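Side-chain contacts in 3-oxoacyl-(acyl-carrier protein) synthase II (Thermus thermophilus, PDB 1J3N), which probably catalyses the condensation of malonyl-ACP with acyl-ACP thioesters, the carbon-carbon bond-forming step that elongates fatty acids: residues M109-A114 against I132-A137; S207-E212 against A216-T221; L83-L88 against R250-L255; L222-F227 against V307-E312; V346-T351 against L403-V408. All coordinates share one frame; numbering follows the deposited sequence.

Interaction 1: M109-A114 against I132-A137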
# COMPACT_ATOMS: atom_id res chain seq x y z
N MET A 109 -4.02 6.07 -13.58
CA MET A 109 -4.77 5.47 -14.67
C MET A 109 -4.64 6.22 -16.01
O MET A 109 -4.42 5.61 -17.05
CB MET A 109 -6.25 5.37 -14.27
CG MET A 109 -7.09 4.45 -15.14
SD MET A 109 -6.54 2.73 -15.11
CE MET A 109 -6.42 2.41 -16.87
N GLU A 110 -4.77 7.55 -15.99
CA GLU A 110 -4.64 8.32 -17.23
C GLU A 110 -3.24 8.20 -17.80
O GLU A 110 -3.05 8.07 -19.02
CB GLU A 110 -4.97 9.80 -17.01
CG GLU A 110 -6.40 10.10 -16.59
CD GLU A 110 -6.74 11.58 -16.68
OE1 GLU A 110 -5.85 12.44 -16.48
OE2 GLU A 110 -7.91 11.90 -16.96
N THR A 111 -2.24 8.24 -16.92
CA THR A 111 -0.85 8.13 -17.33
C THR A 111 -0.58 6.77 -17.95
O THR A 111 0.16 6.66 -18.94
CB THR A 111 0.10 8.35 -16.12
OG1 THR A 111 -0.02 9.69 -15.65
CG2 THR A 111 1.55 8.09 -16.52
N TRP A 112 -1.19 5.74 -17.39
CA TRP A 112 -1.02 4.39 -17.92
C TRP A 112 -1.51 4.32 -19.37
O TRP A 112 -0.87 3.70 -20.22
CB TRP A 112 -1.78 3.37 -17.07
CG TRP A 112 -0.95 2.72 -15.99
CD1 TRP A 112 -1.08 2.90 -14.63
CD2 TRP A 112 0.07 1.74 -16.17
NE1 TRP A 112 -0.19 2.08 -13.97
CE2 TRP A 112 0.53 1.36 -14.89
CE3 TRP A 112 0.66 1.15 -17.30
CZ2 TRP A 112 1.54 0.40 -14.70
CZ3 TRP A 112 1.66 0.20 -17.12
CH2 TRP A 112 2.09 -0.17 -15.82
N GLU A 113 -2.65 4.95 -19.66
CA GLU A 113 -3.19 4.93 -21.02
C GLU A 113 -2.35 5.76 -21.97
O GLU A 113 -2.09 5.34 -23.10
CB GLU A 113 -4.63 5.45 -21.03
CG GLU A 113 -5.61 4.59 -20.24
CD GLU A 113 -7.06 4.99 -20.48
OE1 GLU A 113 -7.95 4.40 -19.84
OE2 GLU A 113 -7.30 5.89 -21.31
N ALA A 114 -1.92 6.93 -21.52
CA ALA A 114 -1.12 7.83 -22.34
C ALA A 114 0.24 7.22 -22.70
O ALA A 114 0.62 7.19 -23.87
CB ALA A 114 -0.92 9.16 -21.63
N ILE A 132 7.07 6.56 -14.63
CA ILE A 132 7.11 5.92 -13.32
C ILE A 132 6.68 6.86 -12.18
O ILE A 132 5.77 6.54 -11.42
CB ILE A 132 8.52 5.35 -13.01
CG1 ILE A 132 8.87 4.25 -14.02
CG2 ILE A 132 8.56 4.78 -11.58
CD1 ILE A 132 7.84 3.15 -14.10
N PRO A 133 7.33 8.03 -12.06
CA PRO A 133 7.00 9.00 -11.00
C PRO A 133 5.55 9.49 -11.03
O PRO A 133 4.99 9.87 -10.00
CB PRO A 133 7.97 10.15 -11.27
CG PRO A 133 9.14 9.48 -11.91
CD PRO A 133 8.49 8.50 -12.84
N MET A 134 4.93 9.51 -12.21
CA MET A 134 3.56 9.98 -12.31
C MET A 134 2.52 8.89 -12.06
O MET A 134 1.42 9.18 -11.58
CB MET A 134 3.30 10.60 -13.70
CG MET A 134 4.00 11.93 -13.97
SD MET A 134 3.62 12.56 -15.63
CE MET A 134 1.85 12.90 -15.47
N MET A 135 2.85 7.64 -12.37
CA MET A 135 1.88 6.57 -12.20
C MET A 135 1.87 5.74 -10.91
O MET A 135 0.80 5.27 -10.51
CB MET A 135 1.95 5.63 -13.42
CG MET A 135 3.08 4.60 -13.38
SD MET A 135 2.64 3.12 -12.44
CE MET A 135 4.15 2.12 -12.69
N ILE A 136 3.02 5.56 -10.26
CA ILE A 136 3.04 4.73 -9.05
C ILE A 136 2.27 5.28 -7.85
O ILE A 136 2.26 6.48 -7.58
CB ILE A 136 4.50 4.37 -8.65
CG1 ILE A 136 5.33 5.62 -8.37
CG2 ILE A 136 5.16 3.57 -9.77
CD1 ILE A 136 6.75 5.30 -7.92
N ALA A 137 1.61 4.36 -7.14
CA ALA A 137 0.75 4.68 -5.99
C ALA A 137 1.31 5.55 -4.88
O ALA A 137 0.58 6.37 -4.32
CB ALA A 137 0.20 3.37 -5.39
O HOH W 1 -0.36 2.65 -11.07
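Thr-111 and Met-135 bring two helices together, their CA atoms 6.0 Å apart at the point where the first turns of helix 109-122 face the end of the short helix 131-135. A Met-aromatic contact is central to it, set beside the dimer interface of this condensing enzyme. Met-135 SD lies 4.1 Å from the centroid of the five-membered ring of Trp-112, approaching obliquely at 50° from the ring normal. Met-135 SD comes closest to Trp-112 NE1, at 3.4 Å. The CG of Met-135 rides above the same ring toward the rim, and the terminal methyl Met-135 CE reaches Trp-112 CZ2, at 3.7 Å. This course follows from two bends, with chi1 at 81° placing CG between the backbone N and carbonyl carbon, and chi2 at 84° turning the sulfur along the indole. Beside it, Thr-111 touches the other helix with both branches. Its methyl CG2 packs crosswise against Met-135 CB at 4.0 Å, while OG1 lies against the Met-134 methyl CE at 3.7 Å; the hydroxyl's hydrogen-bond partner is Asp-69. Trp-112 is further enclosed by an edge-to-face contact with Phe-131 and by a stack on Trp-112 of the second subunit, so the sulfur contact adjoins a ring pair that spans the dimer. The indole N-H is directed to a water rather than to the sulfur: the water accepts from Trp-112 NE1 at 3.0 Å in the plane of the ring and donates to Met-135 O at 2.9 Å.

Interaction 2: S207-E212 against A216-T221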
# COMPACT_ATOMS: atom_id res chain seq x y z
N SER A 207 -23.40 -0.46 -12.87
CA SER A 207 -24.80 -0.26 -13.20
C SER A 207 -24.90 0.19 -14.65
O SER A 207 -24.07 0.96 -15.13
CB SER A 207 -25.40 0.82 -12.29
OG SER A 207 -26.67 1.25 -12.77
N THR A 208 -25.91 -0.31 -15.37
CA THR A 208 -26.09 0.06 -16.77
C THR A 208 -27.29 0.98 -16.97
O THR A 208 -27.83 1.06 -18.08
CB THR A 208 -26.28 -1.19 -17.66
OG1 THR A 208 -27.37 -1.98 -17.16
CG2 THR A 208 -25.00 -2.02 -17.69
N ARG A 209 -27.70 1.68 -15.92
CA ARG A 209 -28.85 2.57 -16.01
C ARG A 209 -28.48 3.93 -16.61
O ARG A 209 -28.70 4.99 -16.00
CB ARG A 209 -29.46 2.76 -14.63
CG ARG A 209 -30.87 3.31 -14.64
CD ARG A 209 -31.58 3.01 -13.33
NE ARG A 209 -31.44 1.60 -12.97
CZ ARG A 209 -32.15 0.99 -12.02
NH1 ARG A 209 -33.04 1.67 -11.32
NH2 ARG A 209 -31.94 -0.30 -11.76
N ASN A 210 -27.95 3.92 -17.82
CA ASN A 210 -27.55 5.15 -18.48
C ASN A 210 -28.68 6.17 -18.62
O ASN A 210 -28.43 7.38 -18.60
CB ASN A 210 -26.95 4.83 -19.85
CG ASN A 210 -25.73 3.93 -19.74
OD1 ASN A 210 -24.79 4.23 -19.00
ND2 ASN A 210 -25.75 2.81 -20.46
N GLU A 211 -29.92 5.69 -18.72
CA GLU A 211 -31.09 6.55 -18.88
C GLU A 211 -31.38 7.45 -17.67
O GLU A 211 -31.92 8.54 -17.83
CB GLU A 211 -32.34 5.71 -19.20
CG GLU A 211 -32.70 4.68 -18.13
CD GLU A 211 -32.00 3.35 -18.33
OE1 GLU A 211 -30.89 3.32 -18.91
OE2 GLU A 211 -32.55 2.32 -17.88
N GLU A 212 -31.04 7.00 -16.47
CA GLU A 212 -31.27 7.79 -15.26
C GLU A 212 -30.02 7.79 -14.39
O GLU A 212 -29.94 7.07 -13.38
CB GLU A 212 -32.46 7.23 -14.47
CG GLU A 212 -33.70 7.02 -15.30
CD GLU A 212 -34.84 6.42 -14.50
OE1 GLU A 212 -34.61 5.42 -13.79
OE2 GLU A 212 -35.97 6.96 -14.60
N ALA A 216 -29.11 5.64 -10.84
CA ALA A 216 -28.36 4.40 -11.04
C ALA A 216 -27.86 3.79 -9.73
O ALA A 216 -28.12 2.62 -9.45
CB ALA A 216 -27.20 4.64 -12.01
N SER A 217 -27.12 4.56 -8.94
CA SER A 217 -26.62 4.07 -7.65
C SER A 217 -27.76 4.08 -6.64
O SER A 217 -28.12 5.13 -6.11
CB SER A 217 -25.48 4.95 -7.15
OG SER A 217 -25.02 4.48 -5.89
N ARG A 218 -28.32 2.91 -6.37
CA ARG A 218 -29.46 2.78 -5.47
C ARG A 218 -29.28 1.57 -4.53
O ARG A 218 -29.97 0.56 -4.66
CB ARG A 218 -30.73 2.61 -6.31
CG ARG A 218 -30.66 1.45 -7.30
CD ARG A 218 -31.83 1.45 -8.28
NE ARG A 218 -33.10 1.76 -7.63
CZ ARG A 218 -33.64 2.97 -7.59
NH1 ARG A 218 -33.02 3.99 -8.17
NH2 ARG A 218 -34.79 3.17 -6.96
N PRO A 219 -28.36 1.68 -3.56
CA PRO A 219 -28.10 0.59 -2.61
C PRO A 219 -29.28 0.18 -1.75
O PRO A 219 -30.07 1.02 -1.31
CB PRO A 219 -26.93 1.12 -1.79
CG PRO A 219 -27.17 2.60 -1.79
CD PRO A 219 -27.57 2.88 -3.22
N PHE A 220 -29.39 -1.12 -1.53
CA PHE A 220 -30.45 -1.72 -0.73
C PHE A 220 -31.81 -1.74 -1.41
O PHE A 220 -32.79 -2.19 -0.82
CB PHE A 220 -30.54 -1.01 0.63
CG PHE A 220 -29.21 -0.88 1.33
CD1 PHE A 220 -28.43 -2.00 1.58
CD2 PHE A 220 -28.71 0.38 1.68
CE1 PHE A 220 -27.17 -1.88 2.18
CE2 PHE A 220 -27.45 0.51 2.27
CZ PHE A 220 -26.68 -0.62 2.52
N THR A 221 -31.90 -1.26 -2.65
CA THR A 221 -33.17 -1.29 -3.36
C THR A 221 -33.28 -2.60 -4.12
O THR A 221 -32.28 -3.25 -4.43
CB THR A 221 -33.33 -0.14 -4.37
OG1 THR A 221 -32.32 -0.27 -5.38
CG2 THR A 221 -33.22 1.21 -3.67
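An inverse gamma turn centred on Arg-209, overlapping a type I turn from Arg-209 to Glu-212, folds this loop of the ketoacyl synthase N-terminal region back onto Ala-216, in the region of the short helix 213-216. The methyl of Ala-216 packs against two neighbouring side chains of the loop: its CB lies 3.5 Å from Ser-207 OG and 3.9 Å from Arg-209 CB. The serine hydroxyl is anchored by Asp-225, and it also receives a weak bond from Arg-209 N. Farther out, the two arginines cross at about a right angle. Each chain is bent at chi3, and the guanidinium planes come out only 16° apart, with NH1 of Arg-209 at 3.7 Å from NE of Arg-218. Two like charges so close would be costly if uncompensated. Arg-218, however, forms a salt bridge to Asp-368 through NH2 and a bond to Lys-215 O through NH1, which should offset much of that cost. Beyond it the chain makes a type II turn from Arg-218 to Thr-221, reinforced where Thr-221 OG1 donates to Arg-218 O at 2.6 Å. The closest touch between the arginines is aliphatic on one side, Arg-209 NH1 meeting Arg-218 CD at 3.3 Å.

Interaction 3: L83-L88 against R250-L255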
# COMPACT_ATOMS: atom_id res chain seq x y z
N LEU A 83 -5.57 20.80 5.50
CA LEU A 83 -4.74 21.65 6.34
C LEU A 83 -5.44 22.97 6.61
O LEU A 83 -5.41 23.49 7.73
CB LEU A 83 -3.40 21.92 5.66
CG LEU A 83 -2.41 20.75 5.64
CD1 LEU A 83 -1.18 21.17 4.83
CD2 LEU A 83 -2.01 20.39 7.07
N GLU A 84 -6.10 23.52 5.58
CA GLU A 84 -6.81 24.78 5.72
C GLU A 84 -7.95 24.64 6.72
O GLU A 84 -8.15 25.51 7.57
CB GLU A 84 -7.34 25.25 4.35
CG GLU A 84 -6.38 26.19 3.62
CD GLU A 84 -6.64 26.31 2.13
OE1 GLU A 84 -7.82 26.22 1.71
OE2 GLU A 84 -5.67 26.52 1.36
N ASP A 85 -8.70 23.55 6.60
CA ASP A 85 -9.83 23.27 7.47
C ASP A 85 -9.39 23.02 8.91
O ASP A 85 -10.16 23.23 9.85
CB ASP A 85 -10.60 22.04 6.96
CG ASP A 85 -11.86 21.75 7.78
OD1 ASP A 85 -12.80 22.57 7.75
OD2 ASP A 85 -11.90 20.69 8.45
N ALA A 86 -8.14 22.59 9.09
CA ALA A 86 -7.61 22.31 10.42
C ALA A 86 -6.98 23.55 11.06
O ALA A 86 -6.64 23.54 12.24
CB ALA A 86 -6.58 21.18 10.34
N GLY A 87 -6.82 24.61 10.26
CA GLY A 87 -6.24 25.84 10.77
C GLY A 87 -4.75 25.72 11.03
O GLY A 87 -4.22 26.33 11.95
N LEU A 88 -4.07 24.93 10.20
CA LEU A 88 -2.64 24.73 10.35
C LEU A 88 -1.82 25.38 9.24
O LEU A 88 -2.35 25.82 8.22
CB LEU A 88 -2.31 23.23 10.35
CG LEU A 88 -2.75 22.35 11.51
CD1 LEU A 88 -2.70 20.90 11.07
CD2 LEU A 88 -1.86 22.59 12.71
N ARG A 250 -10.13 22.73 16.69
CA ARG A 250 -11.54 22.36 16.66
C ARG A 250 -11.49 20.86 16.39
O ARG A 250 -10.89 20.43 15.40
CB ARG A 250 -12.27 23.08 15.53
CG ARG A 250 -13.75 22.73 15.42
CD ARG A 250 -14.05 21.76 14.28
NE ARG A 250 -13.99 22.44 12.99
CZ ARG A 250 -12.88 22.64 12.29
NH1 ARG A 250 -11.71 22.19 12.74
NH2 ARG A 250 -12.93 23.30 11.14
N ILE A 251 -12.09 20.08 17.28
CA ILE A 251 -12.09 18.63 17.12
C ILE A 251 -13.44 18.15 16.62
O ILE A 251 -14.48 18.42 17.23
CB ILE A 251 -11.72 17.96 18.46
CG1 ILE A 251 -10.29 18.33 18.83
CG2 ILE A 251 -11.90 16.45 18.36
CD1 ILE A 251 -9.89 17.90 20.22
N TYR A 252 -13.43 17.44 15.49
CA TYR A 252 -14.66 16.93 14.89
C TYR A 252 -15.15 15.67 15.58
O TYR A 252 -16.36 15.46 15.72
CB TYR A 252 -14.42 16.64 13.42
CG TYR A 252 -14.29 17.87 12.56
CD1 TYR A 252 -15.39 18.70 12.32
CD2 TYR A 252 -13.08 18.17 11.93
CE1 TYR A 252 -15.29 19.79 11.47
CE2 TYR A 252 -12.98 19.26 11.07
CZ TYR A 252 -14.08 20.06 10.84
OH TYR A 252 -13.99 21.11 9.96
N ALA A 253 -14.20 14.84 15.99
CA ALA A 253 -14.51 13.58 16.65
C ALA A 253 -13.22 12.85 16.99
O ALA A 253 -12.12 13.33 16.69
CB ALA A 253 -15.36 12.70 15.74
N GLU A 254 -13.35 11.69 17.62
CA GLU A 254 -12.19 10.91 17.97
C GLU A 254 -12.21 9.59 17.19
O GLU A 254 -13.25 8.96 17.07
CB GLU A 254 -12.17 10.61 19.46
CG GLU A 254 -10.80 10.15 19.96
CD GLU A 254 -10.86 9.46 21.31
OE1 GLU A 254 -11.81 9.71 22.08
OE2 GLU A 254 -9.95 8.65 21.60
N LEU A 255 -11.06 9.20 16.64
CA LEU A 255 -10.95 7.93 15.93
C LEU A 255 -10.57 6.94 17.03
O LEU A 255 -9.42 6.89 17.47
CB LEU A 255 -9.86 7.98 14.86
CG LEU A 255 -9.53 6.68 14.12
CD1 LEU A 255 -10.80 6.04 13.60
CD2 LEU A 255 -8.58 6.98 12.97
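Tyr-252 OH donates to Asp-85 OD2 at 2.6 Å, engaging the syn lone pair of the carboxylate. Carboxylate and phenol ring approach from opposite directions and are nearly coplanar, 9° apart, so that Asp-85 OD2 sits at the ring edge, 3.2 Å from Tyr-252 CE2. Arg-250 grips the same residue through its backbone: NH2 donates to Asp-85 O at 3.1 Å with a fairly straight N-H angle of 162°, in both the carbonyl and the guanidinium plane, while NH1 adds a weak second bond. The carboxylate joins in as well through a salt bridge of 3.5 Å from Asp-85 OD1 to Arg-250 NH2. Extending away from the backbone N (chi1 -176°), the aspartate side chain presents its carboxylate to both partners. Bends at chi2 and chi3 curl Arg-250 over the tyrosine, and Tyr-252 CZ lies under the centre of the Arg-250 guanidinium, 3.1 Å from the guanidinium plane. Leu-9 N and Gln-19 NE2 also bond to the carboxylate, and Tyr-356 packs edge-to-face on Tyr-252. The contact joins the end of helix 70-86, which closes in a Schellman motif at Gly-87, to the loop leading into strand 253-262. With several donors converging on it, the carboxylate is held against rotation and probably stays ionised, and the arginine charge near the C-terminal end of the helix should be favourable to the partial negative charge there.

Interaction 4: L222-F227 against V307-E312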
# COMPACT_ATOMS: atom_id res chain seq x y z
N LEU A 222 -34.51 -2.99 -4.44
CA LEU A 222 -34.77 -4.23 -5.17
C LEU A 222 -34.23 -4.18 -6.60
O LEU A 222 -33.93 -5.22 -7.18
CB LEU A 222 -36.27 -4.50 -5.20
CG LEU A 222 -36.92 -4.91 -3.87
CD1 LEU A 222 -38.42 -4.63 -3.92
CD2 LEU A 222 -36.65 -6.39 -3.61
N SER A 223 -34.10 -2.98 -7.15
CA SER A 223 -33.61 -2.81 -8.52
C SER A 223 -32.12 -2.48 -8.66
O SER A 223 -31.67 -2.11 -9.74
CB SER A 223 -34.44 -1.74 -9.23
OG SER A 223 -34.45 -0.53 -8.49
N ARG A 224 -31.37 -2.63 -7.57
CA ARG A 224 -29.93 -2.34 -7.59
C ARG A 224 -29.20 -3.26 -8.58
O ARG A 224 -29.36 -4.48 -8.54
CB ARG A 224 -29.35 -2.49 -6.18
CG ARG A 224 -29.51 -3.87 -5.54
CD ARG A 224 -29.04 -3.83 -4.09
NE ARG A 224 -28.87 -5.14 -3.46
CZ ARG A 224 -29.83 -5.80 -2.80
NH1 ARG A 224 -31.04 -5.28 -2.67
NH2 ARG A 224 -29.56 -6.98 -2.25
N ASP A 225 -28.39 -2.68 -9.47
CA ASP A 225 -27.69 -3.47 -10.49
C ASP A 225 -26.21 -3.17 -10.72
O ASP A 225 -25.75 -3.17 -11.86
CB ASP A 225 -28.42 -3.30 -11.83
CG ASP A 225 -28.15 -1.95 -12.48
OD1 ASP A 225 -28.33 -0.91 -11.80
OD2 ASP A 225 -27.75 -1.92 -13.66
N GLY A 226 -25.45 -2.93 -9.65
CA GLY A 226 -24.04 -2.63 -9.81
C GLY A 226 -23.74 -1.21 -9.39
O GLY A 226 -24.65 -0.37 -9.33
N PHE A 227 -22.47 -0.90 -9.13
CA PHE A 227 -22.13 0.44 -8.69
C PHE A 227 -21.80 1.43 -9.80
O PHE A 227 -21.75 1.08 -10.98
CB PHE A 227 -21.01 0.40 -7.62
CG PHE A 227 -19.66 -0.00 -8.14
CD1 PHE A 227 -18.85 0.92 -8.79
CD2 PHE A 227 -19.18 -1.29 -7.93
CE1 PHE A 227 -17.57 0.57 -9.22
CE2 PHE A 227 -17.91 -1.65 -8.35
CZ PHE A 227 -17.10 -0.72 -9.00
N VAL A 307 -25.40 -9.13 -4.30
CA VAL A 307 -24.68 -9.92 -3.29
C VAL A 307 -24.01 -9.10 -2.20
O VAL A 307 -24.11 -9.42 -1.01
CB VAL A 307 -23.61 -10.81 -3.96
CG1 VAL A 307 -22.88 -11.64 -2.90
CG2 VAL A 307 -24.25 -11.72 -4.99
N GLY A 308 -23.32 -8.03 -2.60
CA GLY A 308 -22.64 -7.19 -1.63
C GLY A 308 -23.55 -6.48 -0.64
O GLY A 308 -23.36 -6.58 0.57
N ASP A 309 -24.54 -5.75 -1.13
CA ASP A 309 -25.47 -5.03 -0.26
C ASP A 309 -26.11 -5.97 0.77
O ASP A 309 -26.37 -5.57 1.90
CB ASP A 309 -26.54 -4.32 -1.09
CG ASP A 309 -26.05 -3.03 -1.71
OD1 ASP A 309 -24.82 -2.90 -1.95
OD2 ASP A 309 -26.89 -2.14 -1.98
N ARG A 310 -26.36 -7.21 0.38
CA ARG A 310 -26.97 -8.20 1.29
C ARG A 310 -25.96 -8.78 2.28
O ARG A 310 -26.28 -8.99 3.46
CB ARG A 310 -27.59 -9.33 0.47
CG ARG A 310 -28.15 -10.48 1.31
CD ARG A 310 -28.92 -11.46 0.43
NE ARG A 310 -29.50 -12.56 1.19
CZ ARG A 310 -28.92 -13.74 1.34
NH1 ARG A 310 -27.75 -13.98 0.78
NH2 ARG A 310 -29.51 -14.69 2.07
N ALA A 311 -24.75 -9.05 1.81
CA ALA A 311 -23.71 -9.60 2.67
C ALA A 311 -23.44 -8.66 3.83
O ALA A 311 -23.18 -9.11 4.96
CB ALA A 311 -22.43 -9.82 1.87
N GLU A 312 -23.50 -7.36 3.56
CA GLU A 312 -23.27 -6.35 4.58
C GLU A 312 -24.39 -6.37 5.62
O GLU A 312 -24.13 -6.46 6.82
CB GLU A 312 -23.16 -4.95 3.94
CG GLU A 312 -22.99 -3.81 4.94
CD GLU A 312 -22.25 -2.59 4.37
OE1 GLU A 312 -22.41 -2.29 3.16
OE2 GLU A 312 -21.52 -1.93 5.14
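A chi1 of 59° sets CG of Arg-224 between its backbone N and carbonyl carbon, and the chain then runs extended to NE, carrying the guanidinium across to helix 306-324. There Asp-309, with CG anti to its carbonyl carbon (chi1 -79°), slides past in the opposite direction. The two flat groups end 10° from parallel, yet they do not pair as a bidentate bridge. Arg-224 NE approaches Asp-309 CB at 3.4 Å, Arg-224 CD lies 3.5 Å from Asp-309 OD2, and the salt bridge from Arg-224 NE to Asp-309 OD2 is long, 3.9 Å. Since OD2 stands well out of the guanidinium plane, only the charges attract and no N-H is aimed at it. At the far end, Arg-224 NH2 rests 4.1 Å from Arg-310 CB, whose own charged end leads away to Glu-372. Each partner is bonded elsewhere: Arg-224 to Thr-221 O, Pro-306 O and Asp-370, and Asp-309 to Phe-220 N and Ser-304 N. The contact thus ties the loop before strand 232-240 to a helix of the C-terminal half of this thiolase-clan enzyme. Chemically, it implies that hydrogen bonds to other residues fix both groups, while the buried opposite charges probably add a modest attraction.

Interaction 5: V346-T351 against L403-V408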
# COMPACT_ATOMS: atom_id res chain seq x y z
N VAL A 346 -13.36 9.56 1.96
CA VAL A 346 -14.48 10.50 1.86
C VAL A 346 -15.67 10.09 2.72
O VAL A 346 -16.41 10.94 3.23
CB VAL A 346 -14.91 10.67 0.38
CG1 VAL A 346 -16.20 11.48 0.29
CG2 VAL A 346 -13.80 11.38 -0.40
N GLU A 347 -15.88 8.78 2.87
CA GLU A 347 -16.98 8.26 3.68
C GLU A 347 -16.66 8.43 5.15
O GLU A 347 -17.57 8.53 5.98
CB GLU A 347 -17.22 6.78 3.36
CG GLU A 347 -18.13 6.57 2.17
CD GLU A 347 -17.87 5.26 1.44
OE1 GLU A 347 -17.63 4.24 2.12
OE2 GLU A 347 -17.92 5.26 0.19
N ALA A 348 -15.38 8.45 5.49
CA ALA A 348 -14.97 8.65 6.87
C ALA A 348 -15.27 10.12 7.18
O ALA A 348 -15.64 10.46 8.30
CB ALA A 348 -13.47 8.36 7.04
N ILE A 349 -15.10 10.98 6.18
CA ILE A 349 -15.39 12.39 6.36
C ILE A 349 -16.88 12.58 6.65
O ILE A 349 -17.26 13.29 7.59
CB ILE A 349 -14.97 13.20 5.12
CG1 ILE A 349 -13.43 13.17 4.99
CG2 ILE A 349 -15.47 14.64 5.23
CD1 ILE A 349 -12.85 14.01 3.88
N ALA A 350 -17.72 11.92 5.85
CA ALA A 350 -19.16 12.00 6.02
C ALA A 350 -19.55 11.46 7.40
O ALA A 350 -20.42 12.02 8.08
CB ALA A 350 -19.87 11.20 4.92
N THR A 351 -18.90 10.38 7.82
CA THR A 351 -19.19 9.76 9.11
C THR A 351 -18.79 10.67 10.26
O THR A 351 -19.49 10.75 11.27
CB THR A 351 -18.46 8.40 9.25
OG1 THR A 351 -18.85 7.55 8.16
CG2 THR A 351 -18.84 7.73 10.56
N LEU A 403 -13.76 1.42 10.53
CA LEU A 403 -13.32 2.45 11.44
C LEU A 403 -14.46 2.76 12.40
O LEU A 403 -15.63 2.74 12.00
CB LEU A 403 -12.91 3.73 10.68
CG LEU A 403 -11.65 3.68 9.81
CD1 LEU A 403 -11.41 5.05 9.20
CD2 LEU A 403 -10.45 3.27 10.63
N ALA A 404 -14.11 3.03 13.65
CA ALA A 404 -15.07 3.37 14.68
C ALA A 404 -14.78 4.78 15.16
O ALA A 404 -13.67 5.08 15.61
CB ALA A 404 -14.97 2.38 15.84
N PHE A 405 -15.79 5.64 15.08
CA PHE A 405 -15.65 7.02 15.50
C PHE A 405 -16.48 7.31 16.74
O PHE A 405 -17.57 6.78 16.92
CB PHE A 405 -16.07 7.95 14.36
CG PHE A 405 -15.09 7.99 13.22
CD1 PHE A 405 -13.85 8.62 13.36
CD2 PHE A 405 -15.40 7.39 12.00
CE1 PHE A 405 -12.94 8.67 12.31
CE2 PHE A 405 -14.49 7.43 10.93
CZ PHE A 405 -13.26 8.07 11.09
N LYS A 406 -15.94 8.17 17.61
CA LYS A 406 -16.63 8.54 18.84
C LYS A 406 -16.91 10.04 18.88
O LYS A 406 -16.03 10.85 18.59
CB LYS A 406 -15.78 8.16 20.06
CG LYS A 406 -16.34 8.68 21.37
CD LYS A 406 -15.42 8.36 22.54
CE LYS A 406 -15.99 8.95 23.83
NZ LYS A 406 -15.12 8.66 25.00
N ARG A 407 -18.15 10.40 19.22
CA ARG A 407 -18.54 11.80 19.31
C ARG A 407 -17.86 12.44 20.51
O ARG A 407 -17.96 11.95 21.64
CB ARG A 407 -20.06 11.92 19.45
CG ARG A 407 -20.56 13.36 19.60
CD ARG A 407 -22.07 13.44 19.80
NE ARG A 407 -22.51 12.75 21.01
CZ ARG A 407 -22.08 13.03 22.24
NH1 ARG A 407 -21.18 13.98 22.43
NH2 ARG A 407 -22.55 12.35 23.28
N VAL A 408 -17.16 13.54 20.27
CA VAL A 408 -16.47 14.26 21.32
C VAL A 408 -17.37 15.37 21.85
O VAL A 408 -18.42 15.62 21.22
CB VAL A 408 -15.14 14.86 20.79
CG1 VAL A 408 -14.51 15.79 21.81
CG2 VAL A 408 -14.17 13.73 20.46
OXT VAL A 408 -17.03 15.98 22.88
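The ring of Phe-405 packs against two small side chains of helix 343-357. The methyl CG2 of Thr-351 meets CD2 of the Phe-405 ring at 3.7 Å, crossing it at about a right angle, and Ala-348, one turn earlier, sets its CB 4.1 Å from Phe-405 CZ. Both methyls come in obliquely. Leu-403, two residues back on the strand and directed to the same side, adds a looser touch of 4.5 Å between its CD1 and Ala-348 CB. The segment axes are 10.1 Å apart and run nearly parallel, 25° from each other, which keeps successive helix turns over successive inward-facing strand residues. This is helix-on-sheet packing within the thiolase fold, where helices and sheets form alternate layers; helix 343-357 probably belongs to the central helical layer, since it also touches strands 4-13 and 388-394 and is covered by Phe-22 of helix 19-28. Leu-255 of the adjacent strand and Val-6 also touch the phenylalanine. In Thr-351, OG1 stands beside the backbone N (chi1 -57°), which leaves CG2 anti to it and facing the ring. That hydroxyl donates to Glu-347 O at 2.7 Å, and Thr-351 N reaches Glu-347 O at 2.9 Å from the opposite face of the carbonyl plane, so a polar atom buried beside the apolar packing is satisfied within its own helix.

From the N terminus, interaction 3 opens first, on helix 70-86, and closes some 160 residues later at strand 253-262. Within that long loop lie interaction 1, which closes a short helical excursion at the dimer interface, and then interaction 2, a tight local loop. Interaction 4 opens inside the same loop but closes beyond it at 307-312, so it crosses interaction 3. Interaction 5 follows last, joining helix 343-357 to the C-terminal strand. Interactions 2 and 4 touch through Phe-220 N and Asp-309 OD2, and through Ser-207 and Asp-225. Interactions 3 and 5 meet on neighbouring strands, 253-262 and 399-406, while interaction 1 stands apart from the others.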